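Local coordinates for sterol regulatory element-binding protein cleavage-activating protein (Schizosaccharomyces pombe, PDB 4YHC) that escorts the sterol-sensitive transcription factor precursor sre1, enabling its processing when sterol or oxygen is low, and contributes here its WD40 domain, at residues F20-V25 against F365-K370; F152-T155 against G160-I163; S214-Y219 against D252-S257. The protein carries 9 engineered substitutions. All blocks are in the same frame, centred on the assembly; numbering follows the deposited sequence.

Contact 1: residues F20-V25 against F365-K370; sequences FRIEPV and FGMRRK
Phe20 and Ile22 pack against Phe365 and Met367 where two neighbouring sheets of the WD40 beta-propeller face each other. Strand 20-24, near the chain start, is an edge strand of a sheet whose other three strands come from the C-terminal end. Arg21 pairs by backbone bonds with Gly461, and Glu23 with Leu459. This is the Velcro closure known from beta-propellers. The second segment, on strand 363-374, belongs to the five-stranded sheet alongside. The backbones stay apart: CA of Ile22 and CA of Met367 are 10.2 Å from each other. Side chains alone fill the distance.

Met367 can be followed outward. Its CB is still 6.3 Å from Ile22 CD1. CG narrows the gap, lying 4.9 Å from Ile22 CD1. SD comes to 3.9 Å from that methyl. The chain then bends at the last torsion (chi3 69°), and CE ends 3.8 Å from Ile22 CD1. The two side chains meet tip to tip. Ile451 and Leu453 of strand 448-453 also touch Met367.

The phenylalanines meet differently. Their side chains run past one another in opposite directions. Phe20 turns its CG away from its own N (chi1 -178°), which brings CE1 to 4.2 Å from Phe365 CD1. CE1 arrives at the edge of the Phe365 ring, close to the ring plane. Met414 of strand 406-416 and Val460 of strand 456-462 touch both side chains.

The CB of Arg21 is directed away from strand 363-374. Its NH2 forms a salt bridge with Glu23 OE1 at 2.9 Å. The bond is nearly straight, at 178°, and OE1 lies in the guanidinium plane.

Contact 2: residues F152-T155 against G160-I163; sequences FSLT and GADI
The first torsion of Phe152 (chi1 -68°) sets its CG beside its own backbone N, while Ile163 turns CG1 away from its N (chi1 -159°) and extends toward Phe152. The two side chains cross at a slant. Ile163 CG1 lies 3.9 Å from Phe152 CB, and Ile163 CD1 sits 4.1 Å from Phe152 CD2. Leu154 shares this face with Ile163. Its CD1 leans over the backbone, 3.4 Å from Asp162 O.

Thr155 and Asp162 point to the other face and form the hydrogen-bonded pair. Thr155 N donates to Asp162 O at 2.9 Å, and Asp162 N returns a bond to Thr155 O at 3.0 Å. Leu154 and Ile163 are the adjoining non-hydrogen-bonded pair. There, Ile163 CA makes a CA-H...O contact with Ser153 O at 3.2 Å.

Leu109 of strand 106-112, in the preceding sheet, touches Ala161 and Ile163. His111 touches Ile163 as well. The arrangement is an antiparallel beta hairpin. It joins the third strand of a four-stranded propeller blade to the outermost strand, around the predicted third WD repeat.

Contact 3: residues S214-Y219 against D252-S257; sequences SQNKNY and DELLHS
Asn216 and Ser257 form the tight part of this contact. Asn216 ND2 donates to Ser257 OG at 2.9 Å with an N-H...O angle of 168°. The oxygen lies almost in the plane of the amide. CG of Asn216 stands anti to its backbone N (chi1 -174°), which carries the amide across to the strand.

The other end of that amide works within its own loop. Asn216 OD1 accepts from Asn218 N at 3.0 Å, in the carbonyl plane, and closes an Asx turn. The side-chain rotation is thus fixed from both ends. The backbone O of Asn216 is gripped as well. Gln215 NE2 and Tyr219 N reach it from opposite faces of its plane. Asp245 ties the two segments together from outside: OD1 bonds Ser257 OG and OD2 bonds Asn216 N.

The solvent side is looser. Leu254 CD2 lies 3.9 Å from Asn216 ND2 and 3.7 Å from Lys217 NZ. Lys217 is exposed, its chain is bent, and it runs past Leu254 in the opposite direction. The ammonium meets only a methyl of this segment, so the approach is one of plain van der Waals contact.

The loop 214-219 follows strand 207-212, the outer strand of one sheet, and leads to strand 226-230, which opens the next. On the way it packs against the outer strand 253-259 of that next sheet and against Asp245 of strand 243-248. Strand 253-259 carries a classic beta bulge here, with Leu255 and His256 both facing Met246.

Overall arrangement
The three contacts lie far apart on the propeller, with centres 39 to 40 Å from one another. Contacts 2 and 3 both fall within the long chain segment closed by contact 1. No two share a strand. Contact 1 is the buried one and joins two sheets by apolar side chains alone. Contact 2 is partly buried and works inside a single sheet, where backbone bonds set the register and side chains follow. Contact 3 is at the surface. It ties a loop between sheets to an edge strand through a polar side-chain bond. The buried contact is apolar, the hairpin is held by backbone bonds, and the surface contact by a side-chain amide and a hydroxyl.

Contact 1: residues F20-V25 against F365-K370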
loop_
_atom_site.group_PDB
_atom_site.type_symbol
_atom_site.label_atom_id
_atom_site.label_comp_id
_atom_site.label_asym_id
_atom_site.label_seq_id
_atom_site.Cartn_x
_atom_site.Cartn_y
_atom_site.Cartn_z
ATOM N N PHE A 20 -6.183 -20.686 7.694
ATOM C CA PHE A 20 -6.872 -19.387 7.811
ATOM C C PHE A 20 -6.819 -18.858 9.241
ATOM O O PHE A 20 -7.404 -19.425 10.196
ATOM C CB PHE A 20 -8.346 -19.539 7.304
ATOM C CG PHE A 20 -9.150 -18.260 7.334
ATOM C CD1 PHE A 20 -8.569 -17.046 7.211
ATOM C CD2 PHE A 20 -10.533 -18.312 7.467
ATOM C CE1 PHE A 20 -9.341 -15.900 7.205
ATOM C CE2 PHE A 20 -11.291 -17.182 7.512
ATOM C CZ PHE A 20 -10.698 -15.949 7.361
ATOM N N ARG A 21 -6.110 -17.758 9.446
ATOM C CA ARG A 21 -5.747 -17.361 10.827
ATOM C C ARG A 21 -6.104 -15.927 11.109
ATOM O O ARG A 21 -5.927 -15.034 10.242
ATOM C CB ARG A 21 -4.226 -17.482 11.069
ATOM C CG ARG A 21 -3.644 -18.897 11.032
ATOM C CD ARG A 21 -4.036 -19.736 12.241
ATOM N NE ARG A 21 -3.517 -19.190 13.500
ATOM C CZ ARG A 21 -2.288 -19.349 13.974
ATOM N NH1 ARG A 21 -1.379 -20.019 13.288
ATOM N NH2 ARG A 21 -1.950 -18.756 15.114
ATOM N N ILE A 22 -6.482 -15.672 12.350
ATOM C CA ILE A 22 -6.578 -14.292 12.853
ATOM C C ILE A 22 -5.933 -14.224 14.178
ATOM O O ILE A 22 -6.151 -15.108 14.992
ATOM C CB ILE A 22 -8.023 -13.792 12.967
ATOM C CG1 ILE A 22 -8.085 -12.493 13.725
ATOM C CG2 ILE A 22 -8.919 -14.841 13.575
ATOM C CD1 ILE A 22 -9.364 -11.681 13.552
ATOM N N GLU A 23 -5.106 -13.219 14.418
ATOM C CA GLU A 23 -4.572 -12.996 15.739
ATOM C C GLU A 23 -4.424 -11.488 15.996
ATOM O O GLU A 23 -4.024 -10.757 15.090
ATOM C CB GLU A 23 -3.149 -13.623 15.900
ATOM C CG GLU A 23 -3.020 -15.130 15.700
ATOM C CD GLU A 23 -3.643 -15.954 16.821
ATOM O OE1 GLU A 23 -3.874 -17.148 16.589
ATOM O OE2 GLU A 23 -3.919 -15.413 17.906
ATOM N N PRO A 24 -4.609 -11.049 17.266
ATOM C CA PRO A 24 -4.402 -9.682 17.710
ATOM C C PRO A 24 -2.931 -9.393 17.750
ATOM O O PRO A 24 -2.168 -10.241 18.114
ATOM C CB PRO A 24 -4.971 -9.679 19.146
ATOM C CG PRO A 24 -4.806 -11.094 19.610
ATOM C CD PRO A 24 -5.080 -11.922 18.375
ATOM N N VAL A 25 -2.515 -8.201 17.390
ATOM C CA VAL A 25 -1.119 -7.806 17.582
ATOM C C VAL A 25 -1.037 -7.500 19.069
ATOM O O VAL A 25 -1.940 -6.891 19.590
ATOM C CB VAL A 25 -0.807 -6.533 16.797
ATOM C CG1 VAL A 25 0.429 -5.857 17.333
ATOM C CG2 VAL A 25 -0.682 -6.838 15.302
ATOM N N PHE A 365 -9.469 -10.358 2.342
ATOM C CA PHE A 365 -9.842 -10.667 3.712
ATOM C C PHE A 365 -10.766 -9.619 4.206
ATOM O O PHE A 365 -10.673 -8.450 3.824
ATOM C CB PHE A 365 -8.630 -10.723 4.623
ATOM C CG PHE A 365 -7.574 -11.764 4.195
ATOM C CD1 PHE A 365 -7.696 -13.102 4.594
ATOM C CD2 PHE A 365 -6.492 -11.410 3.438
ATOM C CE1 PHE A 365 -6.749 -14.073 4.238
ATOM C CE2 PHE A 365 -5.526 -12.385 3.070
ATOM C CZ PHE A 365 -5.663 -13.711 3.451
ATOM N N GLY A 366 -11.613 -10.008 5.137
ATOM C CA GLY A 366 -12.519 -9.069 5.704
ATOM C C GLY A 366 -13.003 -9.406 7.073
ATOM O O GLY A 366 -12.892 -10.553 7.488
ATOM N N MET A 367 -13.599 -8.403 7.768
ATOM C CA MET A 367 -14.194 -8.593 9.071
ATOM C C MET A 367 -15.492 -7.765 9.186
ATOM O O MET A 367 -15.511 -6.598 8.784
ATOM C CB MET A 367 -13.244 -8.125 10.170
ATOM C CG MET A 367 -12.031 -9.000 10.377
ATOM S SD MET A 367 -11.146 -8.655 11.927
ATOM C CE MET A 367 -12.307 -9.239 13.160
ATOM N N ARG A 368 -16.522 -8.334 9.788
ATOM C CA ARG A 368 -17.776 -7.575 10.150
ATOM C C ARG A 368 -18.282 -7.977 11.517
ATOM O O ARG A 368 -18.185 -9.165 11.879
ATOM C CB ARG A 368 -18.933 -7.799 9.191
ATOM C CG ARG A 368 -19.083 -9.192 8.668
ATOM C CD ARG A 368 -20.198 -9.233 7.637
ATOM N NE ARG A 368 -21.483 -9.166 8.260
ATOM C CZ ARG A 368 -22.263 -10.216 8.483
ATOM N NH1 ARG A 368 -21.915 -11.452 8.101
ATOM N NH2 ARG A 368 -23.416 -10.017 9.086
ATOM N N ARG A 369 -18.767 -7.001 12.270
ATOM C CA ARG A 369 -19.386 -7.303 13.549
ATOM C C ARG A 369 -20.833 -7.703 13.238
ATOM O O ARG A 369 -21.549 -6.880 12.790
ATOM C CB ARG A 369 -19.295 -6.120 14.534
ATOM C CG ARG A 369 -19.747 -6.523 15.958
ATOM C CD ARG A 369 -20.143 -5.400 16.875
ATOM N NE ARG A 369 -19.331 -4.257 16.637
ATOM C CZ ARG A 369 -19.709 -3.212 15.936
ATOM N NH1 ARG A 369 -20.940 -3.143 15.436
ATOM N NH2 ARG A 369 -18.848 -2.229 15.737
ATOM N N LYS A 370 -21.207 -8.978 13.410
ATOM C CA LYS A 370 -22.592 -9.459 13.275
ATOM C C LYS A 370 -23.520 -9.002 14.387
ATOM O O LYS A 370 -24.644 -8.669 14.119
ATOM C CB LYS A 370 -22.661 -10.970 13.276
ATOM C CG LYS A 370 -22.135 -11.590 12.003
ATOM C CD LYS A 370 -22.510 -13.064 11.914
ATOM C CE LYS A 370 -21.476 -13.954 12.539
ATOM N NZ LYS A 370 -21.914 -15.337 12.328
#

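Contact 2: residues F152-T155 against G160-I163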
loop_
_atom_site.group_PDB
_atom_site.type_symbol
_atom_site.label_atom_id
_atom_site.label_comp_id
_atom_site.label_asym_id
_atom_site.label_seq_id
_atom_site.Cartn_x
_atom_site.Cartn_y
_atom_site.Cartn_z
ATOM N N PHE A 152 14.413 16.587 -0.287
ATOM C CA PHE A 152 15.475 16.716 0.665
ATOM C C PHE A 152 16.452 15.613 0.431
ATOM O O PHE A 152 16.086 14.488 0.144
ATOM C CB PHE A 152 14.971 16.597 2.059
ATOM C CG PHE A 152 14.092 17.734 2.504
ATOM C CD1 PHE A 152 12.738 17.681 2.351
ATOM C CD2 PHE A 152 14.632 18.818 3.196
ATOM C CE1 PHE A 152 11.917 18.703 2.790
ATOM C CE2 PHE A 152 13.820 19.822 3.671
ATOM C CZ PHE A 152 12.461 19.774 3.474
ATOM N N SER A 153 17.728 15.945 0.508
ATOM C CA SER A 153 18.760 14.908 0.478
ATOM C C SER A 153 19.089 14.598 1.918
ATOM O O SER A 153 19.359 15.503 2.729
ATOM C CB SER A 153 20.030 15.374 -0.252
ATOM O OG SER A 153 20.992 14.347 -0.168
ATOM N N LEU A 154 19.007 13.312 2.228
ATOM C CA LEU A 154 19.179 12.823 3.578
ATOM C C LEU A 154 20.307 11.835 3.554
ATOM O O LEU A 154 20.228 10.838 2.840
ATOM C CB LEU A 154 17.872 12.160 4.046
ATOM C CG LEU A 154 17.861 11.460 5.383
ATOM C CD1 LEU A 154 18.239 12.394 6.541
ATOM C CD2 LEU A 154 16.478 10.858 5.593
ATOM N N THR A 155 21.346 12.095 4.332
ATOM C CA THR A 155 22.410 11.111 4.501
ATOM C C THR A 155 22.401 10.571 5.903
ATOM O O THR A 155 22.343 11.320 6.874
ATOM C CB THR A 155 23.821 11.668 4.197
ATOM O OG1 THR A 155 23.865 12.116 2.851
ATOM C CG2 THR A 155 24.847 10.561 4.306
ATOM N N GLY A 160 25.124 9.798 13.073
ATOM C CA GLY A 160 23.872 10.523 12.907
ATOM C C GLY A 160 23.502 10.727 11.451
ATOM O O GLY A 160 23.712 9.852 10.613
ATOM N N ALA A 161 22.951 11.896 11.155
ATOM C CA ALA A 161 22.475 12.200 9.819
ATOM C C ALA A 161 22.548 13.695 9.519
ATOM O O ALA A 161 22.683 14.498 10.424
ATOM C CB ALA A 161 21.057 11.687 9.665
ATOM N N ASP A 162 22.460 14.026 8.235
ATOM C CA ASP A 162 22.396 15.391 7.725
ATOM C C ASP A 162 21.283 15.429 6.711
ATOM O O ASP A 162 20.984 14.384 6.060
ATOM C CB ASP A 162 23.689 15.785 7.018
ATOM C CG ASP A 162 24.823 16.041 7.983
ATOM O OD1 ASP A 162 24.670 16.944 8.829
ATOM O OD2 ASP A 162 25.865 15.342 7.907
ATOM N N ILE A 163 20.692 16.608 6.561
ATOM C CA ILE A 163 19.670 16.819 5.594
ATOM C C ILE A 163 19.825 18.172 4.862
ATOM O O ILE A 163 20.365 19.069 5.396
ATOM C CB ILE A 163 18.293 16.652 6.275
ATOM C CG1 ILE A 163 17.239 16.364 5.234
ATOM C CG2 ILE A 163 17.876 17.878 7.115
ATOM C CD1 ILE A 163 15.896 16.041 5.886
#

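Contact 3: residues S214-Y219 against D252-S257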
loop_
_atom_site.group_PDB
_atom_site.type_symbol
_atom_site.label_atom_id
_atom_site.label_comp_id
_atom_site.label_asym_id
_atom_site.label_seq_id
_atom_site.Cartn_x
_atom_site.Cartn_y
_atom_site.Cartn_z
ATOM N N SER A 214 -0.335 11.356 -20.977
ATOM C CA SER A 214 -1.607 11.348 -21.730
ATOM C C SER A 214 -2.458 10.125 -21.393
ATOM O O SER A 214 -2.000 8.991 -21.570
ATOM C CB SER A 214 -1.340 11.323 -23.241
ATOM O OG SER A 214 -0.283 12.197 -23.609
ATOM N N GLN A 215 -3.689 10.324 -20.923
ATOM C CA GLN A 215 -4.681 9.225 -20.962
ATOM C C GLN A 215 -5.068 8.788 -22.390
ATOM O O GLN A 215 -4.759 9.459 -23.362
ATOM C CB GLN A 215 -5.945 9.612 -20.235
ATOM C CG GLN A 215 -6.633 10.809 -20.858
ATOM C CD GLN A 215 -8.084 10.823 -20.522
ATOM O OE1 GLN A 215 -8.549 11.608 -19.706
ATOM N NE2 GLN A 215 -8.814 9.913 -21.124
ATOM N N ASN A 216 -5.809 7.689 -22.470
ATOM C CA ASN A 216 -6.354 7.175 -23.703
ATOM C C ASN A 216 -7.163 8.312 -24.389
ATOM O O ASN A 216 -8.075 8.902 -23.814
ATOM C CB ASN A 216 -7.160 5.876 -23.400
ATOM C CG ASN A 216 -7.655 5.178 -24.645
ATOM O OD1 ASN A 216 -8.119 5.819 -25.592
ATOM N ND2 ASN A 216 -7.641 3.848 -24.629
ATOM N N LYS A 217 -6.711 8.718 -25.553
ATOM C CA LYS A 217 -7.306 9.823 -26.300
ATOM C C LYS A 217 -8.792 9.632 -26.653
ATOM O O LYS A 217 -9.464 10.600 -26.917
ATOM C CB LYS A 217 -6.509 10.111 -27.551
ATOM C CG LYS A 217 -5.768 8.925 -28.182
ATOM C CD LYS A 217 -4.448 8.575 -27.471
ATOM C CE LYS A 217 -4.433 7.175 -26.845
ATOM N NZ LYS A 217 -3.267 7.101 -25.920
ATOM N N ASN A 218 -9.304 8.393 -26.638
ATOM C CA ASN A 218 -10.729 8.146 -26.832
ATOM C C ASN A 218 -11.583 8.612 -25.714
ATOM O O ASN A 218 -12.774 8.511 -25.842
ATOM C CB ASN A 218 -11.032 6.650 -26.951
ATOM C CG ASN A 218 -10.764 6.102 -28.332
ATOM O OD1 ASN A 218 -11.081 6.724 -29.317
ATOM N ND2 ASN A 218 -10.171 4.927 -28.400
ATOM N N TYR A 219 -11.002 9.052 -24.593
ATOM C CA TYR A 219 -11.750 9.254 -23.347
ATOM C C TYR A 219 -11.340 10.532 -22.634
ATOM O O TYR A 219 -11.364 10.599 -21.419
ATOM C CB TYR A 219 -11.569 8.047 -22.434
ATOM C CG TYR A 219 -11.985 6.745 -23.092
ATOM C CD1 TYR A 219 -13.348 6.399 -23.261
ATOM C CD2 TYR A 219 -11.044 5.867 -23.557
ATOM C CE1 TYR A 219 -13.729 5.207 -23.886
ATOM C CE2 TYR A 219 -11.418 4.673 -24.158
ATOM C CZ TYR A 219 -12.749 4.349 -24.327
ATOM O OH TYR A 219 -13.057 3.131 -24.901
ATOM N N ASP A 252 7.405 5.592 -22.228
ATOM C CA ASP A 252 6.180 6.432 -22.385
ATOM C C ASP A 252 5.197 5.882 -23.439
ATOM O O ASP A 252 5.127 6.383 -24.561
ATOM C CB ASP A 252 6.506 7.916 -22.661
ATOM C CG ASP A 252 5.467 8.879 -22.030
ATOM O OD1 ASP A 252 4.457 8.400 -21.480
ATOM O OD2 ASP A 252 5.650 10.119 -22.073
ATOM N N GLU A 253 4.273 5.056 -22.942
ATOM C CA GLU A 253 3.531 4.244 -23.882
ATOM C C GLU A 253 2.313 3.658 -23.193
ATOM O O GLU A 253 2.430 3.018 -22.153
ATOM C CB GLU A 253 4.415 3.123 -24.419
ATOM C CG GLU A 253 3.831 2.393 -25.612
ATOM C CD GLU A 253 4.727 2.474 -26.829
ATOM O OE1 GLU A 253 4.494 1.713 -27.789
ATOM O OE2 GLU A 253 5.662 3.299 -26.820
ATOM N N LEU A 254 1.143 3.883 -23.776
ATOM C CA LEU A 254 -0.051 3.302 -23.272
ATOM C C LEU A 254 -0.038 1.824 -23.569
ATOM O O LEU A 254 0.008 1.415 -24.709
ATOM C CB LEU A 254 -1.287 3.956 -23.884
ATOM C CG LEU A 254 -2.610 3.298 -23.430
ATOM C CD1 LEU A 254 -2.814 3.378 -21.906
ATOM C CD2 LEU A 254 -3.806 3.912 -24.135
ATOM N N LEU A 255 -0.122 0.967 -22.560
ATOM C CA LEU A 255 -0.054 -0.456 -22.820
ATOM C C LEU A 255 -1.407 -1.166 -22.968
ATOM O O LEU A 255 -1.530 -2.159 -23.689
ATOM C CB LEU A 255 0.687 -1.124 -21.634
ATOM C CG LEU A 255 2.134 -0.687 -21.393
ATOM C CD1 LEU A 255 2.567 -0.876 -19.946
ATOM C CD2 LEU A 255 3.013 -1.575 -22.220
ATOM N N HIS A 256 -2.402 -0.739 -22.152
ATOM C CA HIS A 256 -3.752 -1.269 -22.247
ATOM C C HIS A 256 -4.699 -0.359 -21.505
ATOM O O HIS A 256 -4.268 0.311 -20.564
ATOM C CB HIS A 256 -3.799 -2.611 -21.597
ATOM C CG HIS A 256 -5.074 -3.349 -21.776
ATOM N ND1 HIS A 256 -5.522 -3.767 -23.009
ATOM C CD2 HIS A 256 -5.954 -3.838 -20.870
ATOM C CE1 HIS A 256 -6.615 -4.480 -22.857
ATOM N NE2 HIS A 256 -6.900 -4.530 -21.562
ATOM N N SER A 257 -5.979 -0.394 -21.905
ATOM C CA SER A 257 -7.064 0.242 -21.187
ATOM C C SER A 257 -7.967 -0.836 -20.760
ATOM O O SER A 257 -8.413 -1.646 -21.575
ATOM C CB SER A 257 -7.806 1.246 -22.058
ATOM O OG SER A 257 -6.874 2.261 -22.351
HETATM O O HOH W 1 1.975 8.996 -21.538
#